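Local coordinates for SusD-like carbohydrate binding protein BF1063 (Bacteroides fragilis NCTC 9343, PDB 3I4G) that probably binds carbohydrate at the bacterial outer membrane, and may take part in glycan uptake as other SusD-like proteins do, at residues 153-161 / 519-527; 137-145 / 510-518. All coordinates share one frame; numbering follows the deposited sequence.

Contact 1. Residues 153-161 / 519-527. With EDO (1,2-ethanediol), chain J.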
loop_
_atom_site.group_PDB
_atom_site.type_symbol
_atom_site.label_atom_id
_atom_site.label_comp_id
_atom_site.label_asym_id
_atom_site.label_seq_id
_atom_site.Cartn_x
_atom_site.Cartn_y
_atom_site.Cartn_z
ATOM N N GLU A 153 -5.328 -32.951 7.606
ATOM C CA GLU A 153 -4.159 -33.585 8.213
ATOM C C GLU A 153 -2.864 -33.286 7.472
ATOM O O GLU A 153 -1.846 -32.956 8.099
ATOM C CB GLU A 153 -4.345 -35.102 8.287
ATOM N N GLU A 154 -2.916 -33.403 6.152
ATOM C CA GLU A 154 -1.766 -33.137 5.296
ATOM C C GLU A 154 -1.269 -31.708 5.484
ATOM O O GLU A 154 -0.063 -31.457 5.573
ATOM C CB GLU A 154 -2.155 -33.391 3.843
ATOM C CG GLU A 154 -2.340 -34.879 3.554
ATOM C CD GLU A 154 -3.036 -35.181 2.247
ATOM O OE1 GLU A 154 -3.570 -34.259 1.584
ATOM O OE2 GLU A 154 -3.067 -36.380 1.901
ATOM N N ALA A 155 -2.219 -30.788 5.560
ATOM C CA ALA A 155 -1.937 -29.372 5.751
ATOM C C ALA A 155 -1.225 -29.114 7.085
ATOM O O ALA A 155 -0.451 -28.159 7.210
ATOM C CB ALA A 155 -3.226 -28.570 5.671
ATOM N N ASN A 156 -1.469 -29.972 8.077
ATOM C CA ASN A 156 -0.862 -29.809 9.406
ATOM C C ASN A 156 0.560 -30.382 9.512
ATOM O O ASN A 156 1.194 -30.279 10.570
ATOM C CB ASN A 156 -1.818 -30.396 10.486
ATOM C CG ASN A 156 -3.081 -29.550 10.677
ATOM O OD1 ASN A 156 -3.111 -28.349 10.373
ATOM N ND2 ASN A 156 -4.112 -30.161 11.244
ATOM N N ASN A 157 1.094 -30.934 8.421
ATOM C CA ASN A 157 2.428 -31.526 8.410
ATOM C C ASN A 157 3.357 -31.051 7.301
ATOM O O ASN A 157 4.439 -31.596 7.111
ATOM C CB ASN A 157 2.280 -33.060 8.374
ATOM C CG ASN A 157 1.830 -33.616 9.718
ATOM O OD1 ASN A 157 2.596 -33.614 10.677
ATOM N ND2 ASN A 157 0.579 -34.047 9.795
ATOM N N VAL A 158 2.964 -29.991 6.610
ATOM C CA VAL A 158 3.827 -29.415 5.580
ATOM C C VAL A 158 5.106 -28.833 6.179
ATOM O O VAL A 158 5.153 -28.520 7.369
ATOM C CB VAL A 158 3.099 -28.309 4.769
ATOM C CG1 VAL A 158 2.007 -28.959 3.915
ATOM C CG2 VAL A 158 2.558 -27.192 5.686
ATOM N N THR A 159 6.146 -28.696 5.356
ATOM C CA THR A 159 7.425 -28.133 5.747
ATOM C C THR A 159 7.601 -26.747 5.114
ATOM O O THR A 159 6.869 -26.409 4.166
ATOM C CB THR A 159 8.582 -29.030 5.305
ATOM O OG1 THR A 159 8.497 -29.231 3.892
ATOM C CG2 THR A 159 8.513 -30.383 6.021
ATOM N N LYS A 160 8.521 -25.954 5.644
ATOM C CA LYS A 160 8.814 -24.640 5.084
ATOM C C LYS A 160 9.676 -24.738 3.822
ATOM O O LYS A 160 10.534 -25.635 3.703
ATOM C CB LYS A 160 9.572 -23.771 6.068
ATOM C CG LYS A 160 8.871 -23.447 7.359
ATOM C CD LYS A 160 9.800 -22.609 8.231
ATOM C CE LYS A 160 9.218 -22.255 9.604
ATOM N NZ LYS A 160 10.054 -21.381 10.469
ATOM N N THR A 161 9.458 -23.807 2.900
ATOM C CA THR A 161 10.287 -23.608 1.731
ATOM C C THR A 161 10.964 -22.269 1.975
ATOM O O THR A 161 10.335 -21.368 2.549
ATOM C CB THR A 161 9.454 -23.621 0.473
ATOM O OG1 THR A 161 8.999 -24.969 0.260
ATOM C CG2 THR A 161 10.269 -23.170 -0.762
ATOM N N GLU A 519 -0.119 -22.083 14.424
ATOM C CA GLU A 519 0.409 -22.956 13.374
ATOM C C GLU A 519 1.670 -23.650 13.858
ATOM O O GLU A 519 1.875 -24.827 13.542
ATOM C CB GLU A 519 0.581 -22.146 12.082
ATOM C CG GLU A 519 -0.718 -21.437 11.662
ATOM C CD GLU A 519 -1.962 -22.327 11.729
ATOM O OE1 GLU A 519 -2.023 -23.311 10.959
ATOM O OE2 GLU A 519 -2.876 -22.091 12.565
ATOM N N GLN A 520 2.498 -22.951 14.632
ATOM C CA GLN A 520 3.633 -23.582 15.266
ATOM C C GLN A 520 3.156 -24.699 16.193
ATOM O O GLN A 520 3.789 -25.767 16.273
ATOM C CB GLN A 520 4.425 -22.579 16.100
ATOM C CG GLN A 520 5.035 -21.419 15.301
ATOM C CD GLN A 520 6.123 -20.693 16.055
ATOM O OE1 GLN A 520 6.904 -21.315 16.798
ATOM N NE2 GLN A 520 6.188 -19.371 15.894
ATOM N N ASN A 521 2.044 -24.477 16.891
ATOM C CA ASN A 521 1.562 -25.458 17.859
ATOM C C ASN A 521 1.076 -26.721 17.180
ATOM O O ASN A 521 1.311 -27.828 17.677
ATOM C CB ASN A 521 0.451 -24.870 18.741
ATOM C CG ASN A 521 0.964 -23.818 19.722
ATOM O OD1 ASN A 521 2.158 -23.647 19.901
ATOM N ND2 ASN A 521 0.048 -23.098 20.352
ATOM N N ILE A 522 0.403 -26.577 16.054
ATOM C CA ILE A 522 -0.118 -27.720 15.319
ATOM C C ILE A 522 0.959 -28.530 14.618
ATOM O O ILE A 522 1.040 -29.770 14.721
ATOM C CB ILE A 522 -1.059 -27.248 14.203
ATOM C CG1 ILE A 522 -2.365 -26.722 14.788
ATOM C CG2 ILE A 522 -1.348 -28.386 13.232
ATOM C CD1 ILE A 522 -3.231 -26.006 13.791
ATOM N N ASN A 523 1.788 -27.795 13.898
ATOM C CA ASN A 523 2.755 -28.361 12.976
ATOM C C ASN A 523 4.177 -28.200 13.481
ATOM O O ASN A 523 4.731 -27.103 13.423
ATOM C CB ASN A 523 2.584 -27.645 11.654
ATOM C CG ASN A 523 3.439 -28.225 10.543
ATOM O OD1 ASN A 523 4.341 -29.035 10.760
ATOM N ND2 ASN A 523 3.132 -27.817 9.336
ATOM N N PRO A 524 4.819 -29.319 13.879
ATOM C CA PRO A 524 6.139 -29.189 14.471
ATOM C C PRO A 524 7.170 -28.688 13.470
ATOM O O PRO A 524 8.184 -28.092 13.877
ATOM C CB PRO A 524 6.455 -30.628 14.929
ATOM C CG PRO A 524 5.683 -31.481 14.021
ATOM C CD PRO A 524 4.428 -30.736 13.718
ATOM N N ASN A 525 6.882 -28.849 12.179
ATOM C CA ASN A 525 7.794 -28.370 11.133
ATOM C C ASN A 525 7.841 -26.831 11.027
ATOM O O ASN A 525 8.749 -26.273 10.400
ATOM C CB ASN A 525 7.424 -28.949 9.774
ATOM C CG ASN A 525 7.417 -30.453 9.771
ATOM O OD1 ASN A 525 8.396 -31.064 10.168
ATOM N ND2 ASN A 525 6.322 -31.055 9.305
ATOM N N LEU A 526 6.875 -26.148 11.648
ATOM C CA LEU A 526 6.827 -24.681 11.636
ATOM C C LEU A 526 7.315 -24.050 12.946
ATOM O O LEU A 526 7.157 -22.843 13.163
ATOM C CB LEU A 526 5.403 -24.215 11.339
ATOM C CG LEU A 526 4.789 -24.722 10.047
ATOM C CD1 LEU A 526 3.385 -24.203 9.888
ATOM C CD2 LEU A 526 5.687 -24.350 8.832
ATOM N N ARG A 527 7.920 -24.855 13.819
ATOM C CA ARG A 527 8.555 -24.353 15.047
ATOM C C ARG A 527 10.029 -24.120 14.788
ATOM O O ARG A 527 10.675 -23.355 15.500
ATOM C CB ARG A 527 8.461 -25.351 16.159
ATOM C CG ARG A 527 7.107 -25.654 16.571
ATOM C CD ARG A 527 7.099 -26.714 17.656
ATOM N NE ARG A 527 5.756 -27.247 17.672
ATOM C CZ ARG A 527 5.406 -28.468 18.045
ATOM N NH1 ARG A 527 6.287 -29.349 18.519
ATOM N NH2 ARG A 527 4.139 -28.798 17.933
HETATM C C1 EDO J . 0.061 -23.566 6.004
HETATM O O1 EDO J . 0.847 -24.216 7.001
HETATM C C2 EDO J . -0.293 -24.532 4.888
HETATM O O2 EDO J . -1.110 -25.618 5.375
HETATM O O HOH W 1 0.692 -26.324 8.743
HETATM O O HOH W 2 1.080 -32.088 12.998
HETATM O O HOH W 3 9.101 -20.966 13.106
HETATM O O HOH W 4 9.943 -26.897 7.925
#
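Asn523, the first residue past helix 517-522, forms an Asx turn and packs against the loop that leaves helix 152-155, joining the last modelled residues of this SusD-like fold to its N-terminal part. Asn523 ND2 donates to Val158 O over 2.9 Å, at an N-H...O angle of 159°, and the acceptor lies in the plane of the asparagine amide. With CG anti to the backbone N (chi1 -174°), the amide reaches across to the 153-161 loop while OD1 accepts from Asn525 N, 2.9 Å away, to close the turn. ND2 also donates to a water, which in turn donates to Ala155 O and also meets an ethanediol probably left from crystallisation. Both ends of the buried amide are thus engaged, which should fix its rotation. Asn525 adds a weak bond from ND2 to the same Val158 O.

Beside this polar centre, in the modelled conformer, the CG2 branch of Ile522 lies against the amide of Asn156. A water lies within hydrogen-bonding distance of both Asn156 O and Ile522 O at this end. Toward the other end the extended chain of Lys160 runs past Leu526, Lys160 CG lying 3.6 Å from Leu526 CD2. Two further waters link the two segments here: one accepts from Lys160 N and donates to Asn525 O, and the other accepts from Lys160 NZ at 2.8 Å while donating to Leu526 O at 2.7 Å.

Contact 2. Residues 137-145 / 510-518; sequences ASYFKNVPL and DYTWPIPQS
Tyr139 O, in the last turn of helix 116-139, receives the backbone N-H of Trp513 over 2.8 Å in a nearly straight bond of 168°, although the donor stands above the carbonyl plane. This bond links the 510-518 segment to the C-terminal part of the helix, and a weak C-H...O approach of Thr512 CA to Tyr139 O accompanies it. The next carbonyl, Phe140 O, reaches Trp513 O through a water that donates to both.

Around this backbone link Tyr139, Phe140 and Trp513 form an aromatic cluster, which packs the C-terminal part of helix 116-139 onto the extended chain leading into helix 517-522. The Tyr139 ring and the six-membered ring of Trp513 make an offset stack, their planes only 11° apart and their centroids 4.8 Å apart. Tyr139 CB takes the place over the middle of the indole six-membered ring in a CH-pi contact, so the phenol is displaced toward the CZ2 side. Phe140 meets the same indole differently: Trp513 turns its CE3 edge to the phenyl face in a T-shaped pair, with the planes at 83°. Pro514 O comes to the phenyl rim in its plane, 3.3 Å from Phe140 CE1, and Pro516 CD packs obliquely near that same carbon. The indole N-H is used outside the cluster, bonded to Tyr455 OH, while Met459 of helix 454-461 touches Tyr139.

Beyond the helix, the side chain of Lys141, fully extended past CG, runs by Thr512 and so carries NZ to the carbonyl of Tyr511. The direct bond from Lys141 NZ to Tyr511 O is weak at 3.3 Å, but a water accepting from NZ at 2.9 Å donates to that oxygen.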
loop_
_atom_site.group_PDB
_atom_site.type_symbol
_atom_site.label_atom_id
_atom_site.label_comp_id
_atom_site.label_asym_id
_atom_site.label_seq_id
_atom_site.Cartn_x
_atom_site.Cartn_y
_atom_site.Cartn_z
ATOM N N ALA A 137 6.089 -14.328 1.400
ATOM C CA ALA A 137 7.548 -14.309 1.259
ATOM C C ALA A 137 8.159 -12.958 1.637
ATOM O O ALA A 137 9.302 -12.921 2.059
ATOM C CB ALA A 137 7.969 -14.655 -0.203
ATOM N N SER A 138 7.406 -11.869 1.481
ATOM C CA SER A 138 7.909 -10.574 1.878
ATOM C C SER A 138 8.063 -10.437 3.389
ATOM O O SER A 138 8.991 -9.764 3.865
ATOM C CB SER A 138 6.972 -9.473 1.378
ATOM O OG SER A 138 6.950 -9.382 -0.045
ATOM N N TYR A 139 7.178 -11.070 4.155
ATOM C CA TYR A 139 7.091 -10.797 5.582
ATOM C C TYR A 139 7.398 -11.994 6.472
ATOM O O TYR A 139 8.204 -11.873 7.401
ATOM C CB TYR A 139 5.701 -10.207 5.883
ATOM C CG TYR A 139 5.419 -8.916 5.106
ATOM C CD1 TYR A 139 6.251 -7.820 5.250
ATOM C CD2 TYR A 139 4.354 -8.812 4.250
ATOM C CE1 TYR A 139 6.010 -6.662 4.553
ATOM C CE2 TYR A 139 4.089 -7.648 3.551
ATOM C CZ TYR A 139 4.924 -6.578 3.728
ATOM O OH TYR A 139 4.695 -5.367 3.074
ATOM N N PHE A 140 6.747 -13.139 6.232
ATOM C CA PHE A 140 7.083 -14.357 6.967
ATOM C C PHE A 140 8.338 -15.045 6.393
ATOM O O PHE A 140 9.042 -15.761 7.098
ATOM C CB PHE A 140 5.921 -15.342 6.923
ATOM C CG PHE A 140 4.650 -14.863 7.565
ATOM C CD1 PHE A 140 4.467 -14.926 8.938
ATOM C CD2 PHE A 140 3.605 -14.391 6.793
ATOM C CE1 PHE A 140 3.285 -14.550 9.521
ATOM C CE2 PHE A 140 2.417 -13.989 7.396
ATOM C CZ PHE A 140 2.262 -14.126 8.761
ATOM N N LYS A 141 8.575 -14.870 5.094
ATOM C CA LYS A 141 9.778 -15.305 4.375
ATOM C C LYS A 141 9.862 -16.790 4.084
ATOM O O LYS A 141 9.848 -17.154 2.913
ATOM C CB LYS A 141 11.063 -14.790 5.051
ATOM C CG LYS A 141 11.038 -13.252 5.117
ATOM C CD LYS A 141 12.343 -12.642 5.346
ATOM C CE LYS A 141 12.190 -11.131 5.289
ATOM N NZ LYS A 141 13.483 -10.468 5.528
ATOM N N ASN A 142 9.958 -17.631 5.109
ATOM C CA ASN A 142 10.144 -19.073 4.931
ATOM C C ASN A 142 8.847 -19.714 5.377
ATOM O O ASN A 142 8.549 -19.749 6.554
ATOM C CB ASN A 142 11.343 -19.528 5.751
ATOM C CG ASN A 142 12.549 -18.657 5.518
ATOM O OD1 ASN A 142 12.985 -18.457 4.388
ATOM N ND2 ASN A 142 13.108 -18.108 6.614
ATOM N N VAL A 143 8.071 -20.200 4.424
ATOM C CA VAL A 143 6.719 -20.702 4.683
ATOM C C VAL A 143 6.436 -21.898 3.794
ATOM O O VAL A 143 7.148 -22.146 2.807
ATOM C CB VAL A 143 5.647 -19.592 4.425
ATOM C CG1 VAL A 143 5.908 -18.346 5.328
ATOM C CG2 VAL A 143 5.596 -19.186 2.960
ATOM N N PRO A 144 5.410 -22.694 4.111
ATOM C CA PRO A 144 5.065 -23.792 3.212
ATOM C C PRO A 144 4.620 -23.342 1.832
ATOM O O PRO A 144 3.803 -22.403 1.699
ATOM C CB PRO A 144 3.897 -24.486 3.924
ATOM C CG PRO A 144 4.133 -24.145 5.380
ATOM C CD PRO A 144 4.612 -22.732 5.357
ATOM N N LEU A 145 5.173 -23.977 0.802
ATOM C CA LEU A 145 4.805 -23.716 -0.571
ATOM C C LEU A 145 3.882 -24.853 -0.977
ATOM O O LEU A 145 4.319 -25.963 -1.295
ATOM C CB LEU A 145 6.067 -23.618 -1.430
ATOM C CG LEU A 145 5.814 -23.371 -2.931
ATOM C CD1 LEU A 145 5.050 -22.085 -3.173
ATOM C CD2 LEU A 145 7.128 -23.311 -3.704
ATOM N N ASP A 510 12.782 -7.803 13.569
ATOM C CA ASP A 510 11.535 -7.286 12.997
ATOM C C ASP A 510 11.527 -7.203 11.478
ATOM O O ASP A 510 10.511 -6.812 10.910
ATOM C CB ASP A 510 11.153 -5.988 13.696
ATOM C CG ASP A 510 10.684 -6.237 15.104
ATOM O OD1 ASP A 510 9.888 -7.187 15.318
ATOM O OD2 ASP A 510 11.126 -5.519 16.014
ATOM N N TYR A 511 12.613 -7.598 10.811
ATOM C CA TYR A 511 12.548 -7.805 9.372
ATOM C C TYR A 511 11.782 -9.071 8.982
ATOM O O TYR A 511 11.475 -9.249 7.801
ATOM C CB TYR A 511 13.970 -7.828 8.747
ATOM C CG TYR A 511 14.540 -6.433 8.643
ATOM C CD1 TYR A 511 14.028 -5.545 7.717
ATOM C CD2 TYR A 511 15.588 -6.024 9.411
ATOM C CE1 TYR A 511 14.533 -4.283 7.600
ATOM C CE2 TYR A 511 16.117 -4.724 9.312
ATOM C CZ TYR A 511 15.573 -3.885 8.380
ATOM O OH TYR A 511 16.021 -2.585 8.254
ATOM N N THR A 512 11.475 -9.951 9.946
ATOM C CA THR A 512 10.743 -11.177 9.640
ATOM C C THR A 512 9.612 -11.337 10.653
ATOM O O THR A 512 9.840 -11.236 11.882
ATOM C CB THR A 512 11.656 -12.390 9.729
ATOM O OG1 THR A 512 12.791 -12.229 8.867
ATOM C CG2 THR A 512 10.928 -13.648 9.264
ATOM N N TRP A 513 8.400 -11.591 10.185
ATOM C CA TRP A 513 7.290 -11.875 11.087
ATOM C C TRP A 513 7.403 -13.354 11.474
ATOM O O TRP A 513 7.687 -14.178 10.619
ATOM C CB TRP A 513 5.942 -11.667 10.418
ATOM C CG TRP A 513 5.636 -10.296 9.906
ATOM C CD1 TRP A 513 6.343 -9.143 10.070
ATOM C CD2 TRP A 513 4.437 -9.931 9.225
ATOM N NE1 TRP A 513 5.683 -8.090 9.461
ATOM C CE2 TRP A 513 4.496 -8.549 8.948
ATOM C CE3 TRP A 513 3.304 -10.652 8.833
ATOM C CZ2 TRP A 513 3.484 -7.898 8.264
ATOM C CZ3 TRP A 513 2.346 -10.032 8.139
ATOM C CH2 TRP A 513 2.417 -8.664 7.870
ATOM N N PRO A 514 7.145 -13.692 12.756
ATOM C CA PRO A 514 7.151 -15.103 13.164
ATOM C C PRO A 514 5.948 -15.850 12.586
ATOM O O PRO A 514 4.910 -15.254 12.283
ATOM C CB PRO A 514 7.033 -15.027 14.673
ATOM C CG PRO A 514 6.243 -13.765 14.901
ATOM C CD PRO A 514 6.747 -12.792 13.840
ATOM N N ILE A 515 6.084 -17.162 12.423
ATOM C CA ILE A 515 4.975 -17.979 12.060
ATOM C C ILE A 515 3.921 -17.859 13.172
ATOM O O ILE A 515 4.271 -17.911 14.342
ATOM C CB ILE A 515 5.425 -19.457 11.955
ATOM C CG1 ILE A 515 6.501 -19.694 10.891
ATOM C CG2 ILE A 515 4.210 -20.358 11.648
ATOM C CD1 ILE A 515 6.096 -19.349 9.491
ATOM N N PRO A 516 2.640 -17.700 12.813
ATOM C CA PRO A 516 1.657 -17.569 13.876
ATOM C C PRO A 516 1.695 -18.738 14.864
ATOM O O PRO A 516 1.864 -19.889 14.469
ATOM C CB PRO A 516 0.330 -17.521 13.114
ATOM C CG PRO A 516 0.702 -16.966 11.766
ATOM C CD PRO A 516 2.038 -17.540 11.487
ATOM N N GLN A 517 1.502 -18.412 16.135
ATOM C CA GLN A 517 1.650 -19.382 17.217
ATOM C C GLN A 517 0.751 -20.592 17.029
ATOM O O GLN A 517 1.180 -21.725 17.309
ATOM C CB GLN A 517 1.341 -18.739 18.573
ATOM C CG GLN A 517 1.684 -19.594 19.763
ATOM C CD GLN A 517 3.161 -19.847 19.859
ATOM O OE1 GLN A 517 3.955 -18.890 19.902
ATOM N NE2 GLN A 517 3.550 -21.129 19.909
ATOM N N SER A 518 -0.471 -20.382 16.559
ATOM C CA SER A 518 -1.374 -21.530 16.425
ATOM C C SER A 518 -0.821 -22.565 15.449
ATOM O O SER A 518 -1.065 -23.788 15.596
ATOM C CB SER A 518 -2.753 -21.076 15.973
ATOM O OG SER A 518 -2.715 -20.461 14.712
HETATM O O HOH W 5 8.712 -16.538 9.728
HETATM O O HOH W 6 12.371 -7.839 5.456
#

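Overall arrangement
Contacts 1 and 2 have centres 13 Å apart on the same side of the chain's centre, contact 1 at the surface and contact 2 deeper. Their segments alternate along the chain: 137-145, then 153-161, and nearly 350 residues later 510-518 followed directly by 519-527. Helix 517-522 serves both, while helices 116-139 and 152-155 succeed one another on the N-terminal side. The sites also touch directly, through a probable hydrogen bond from Thr161 N to Val143 O and through packing of Val158 on Pro144. The C-terminal stretch is therefore laid along consecutive N-terminal elements, bringing the C-terminal end of the chain onto its N-terminal part.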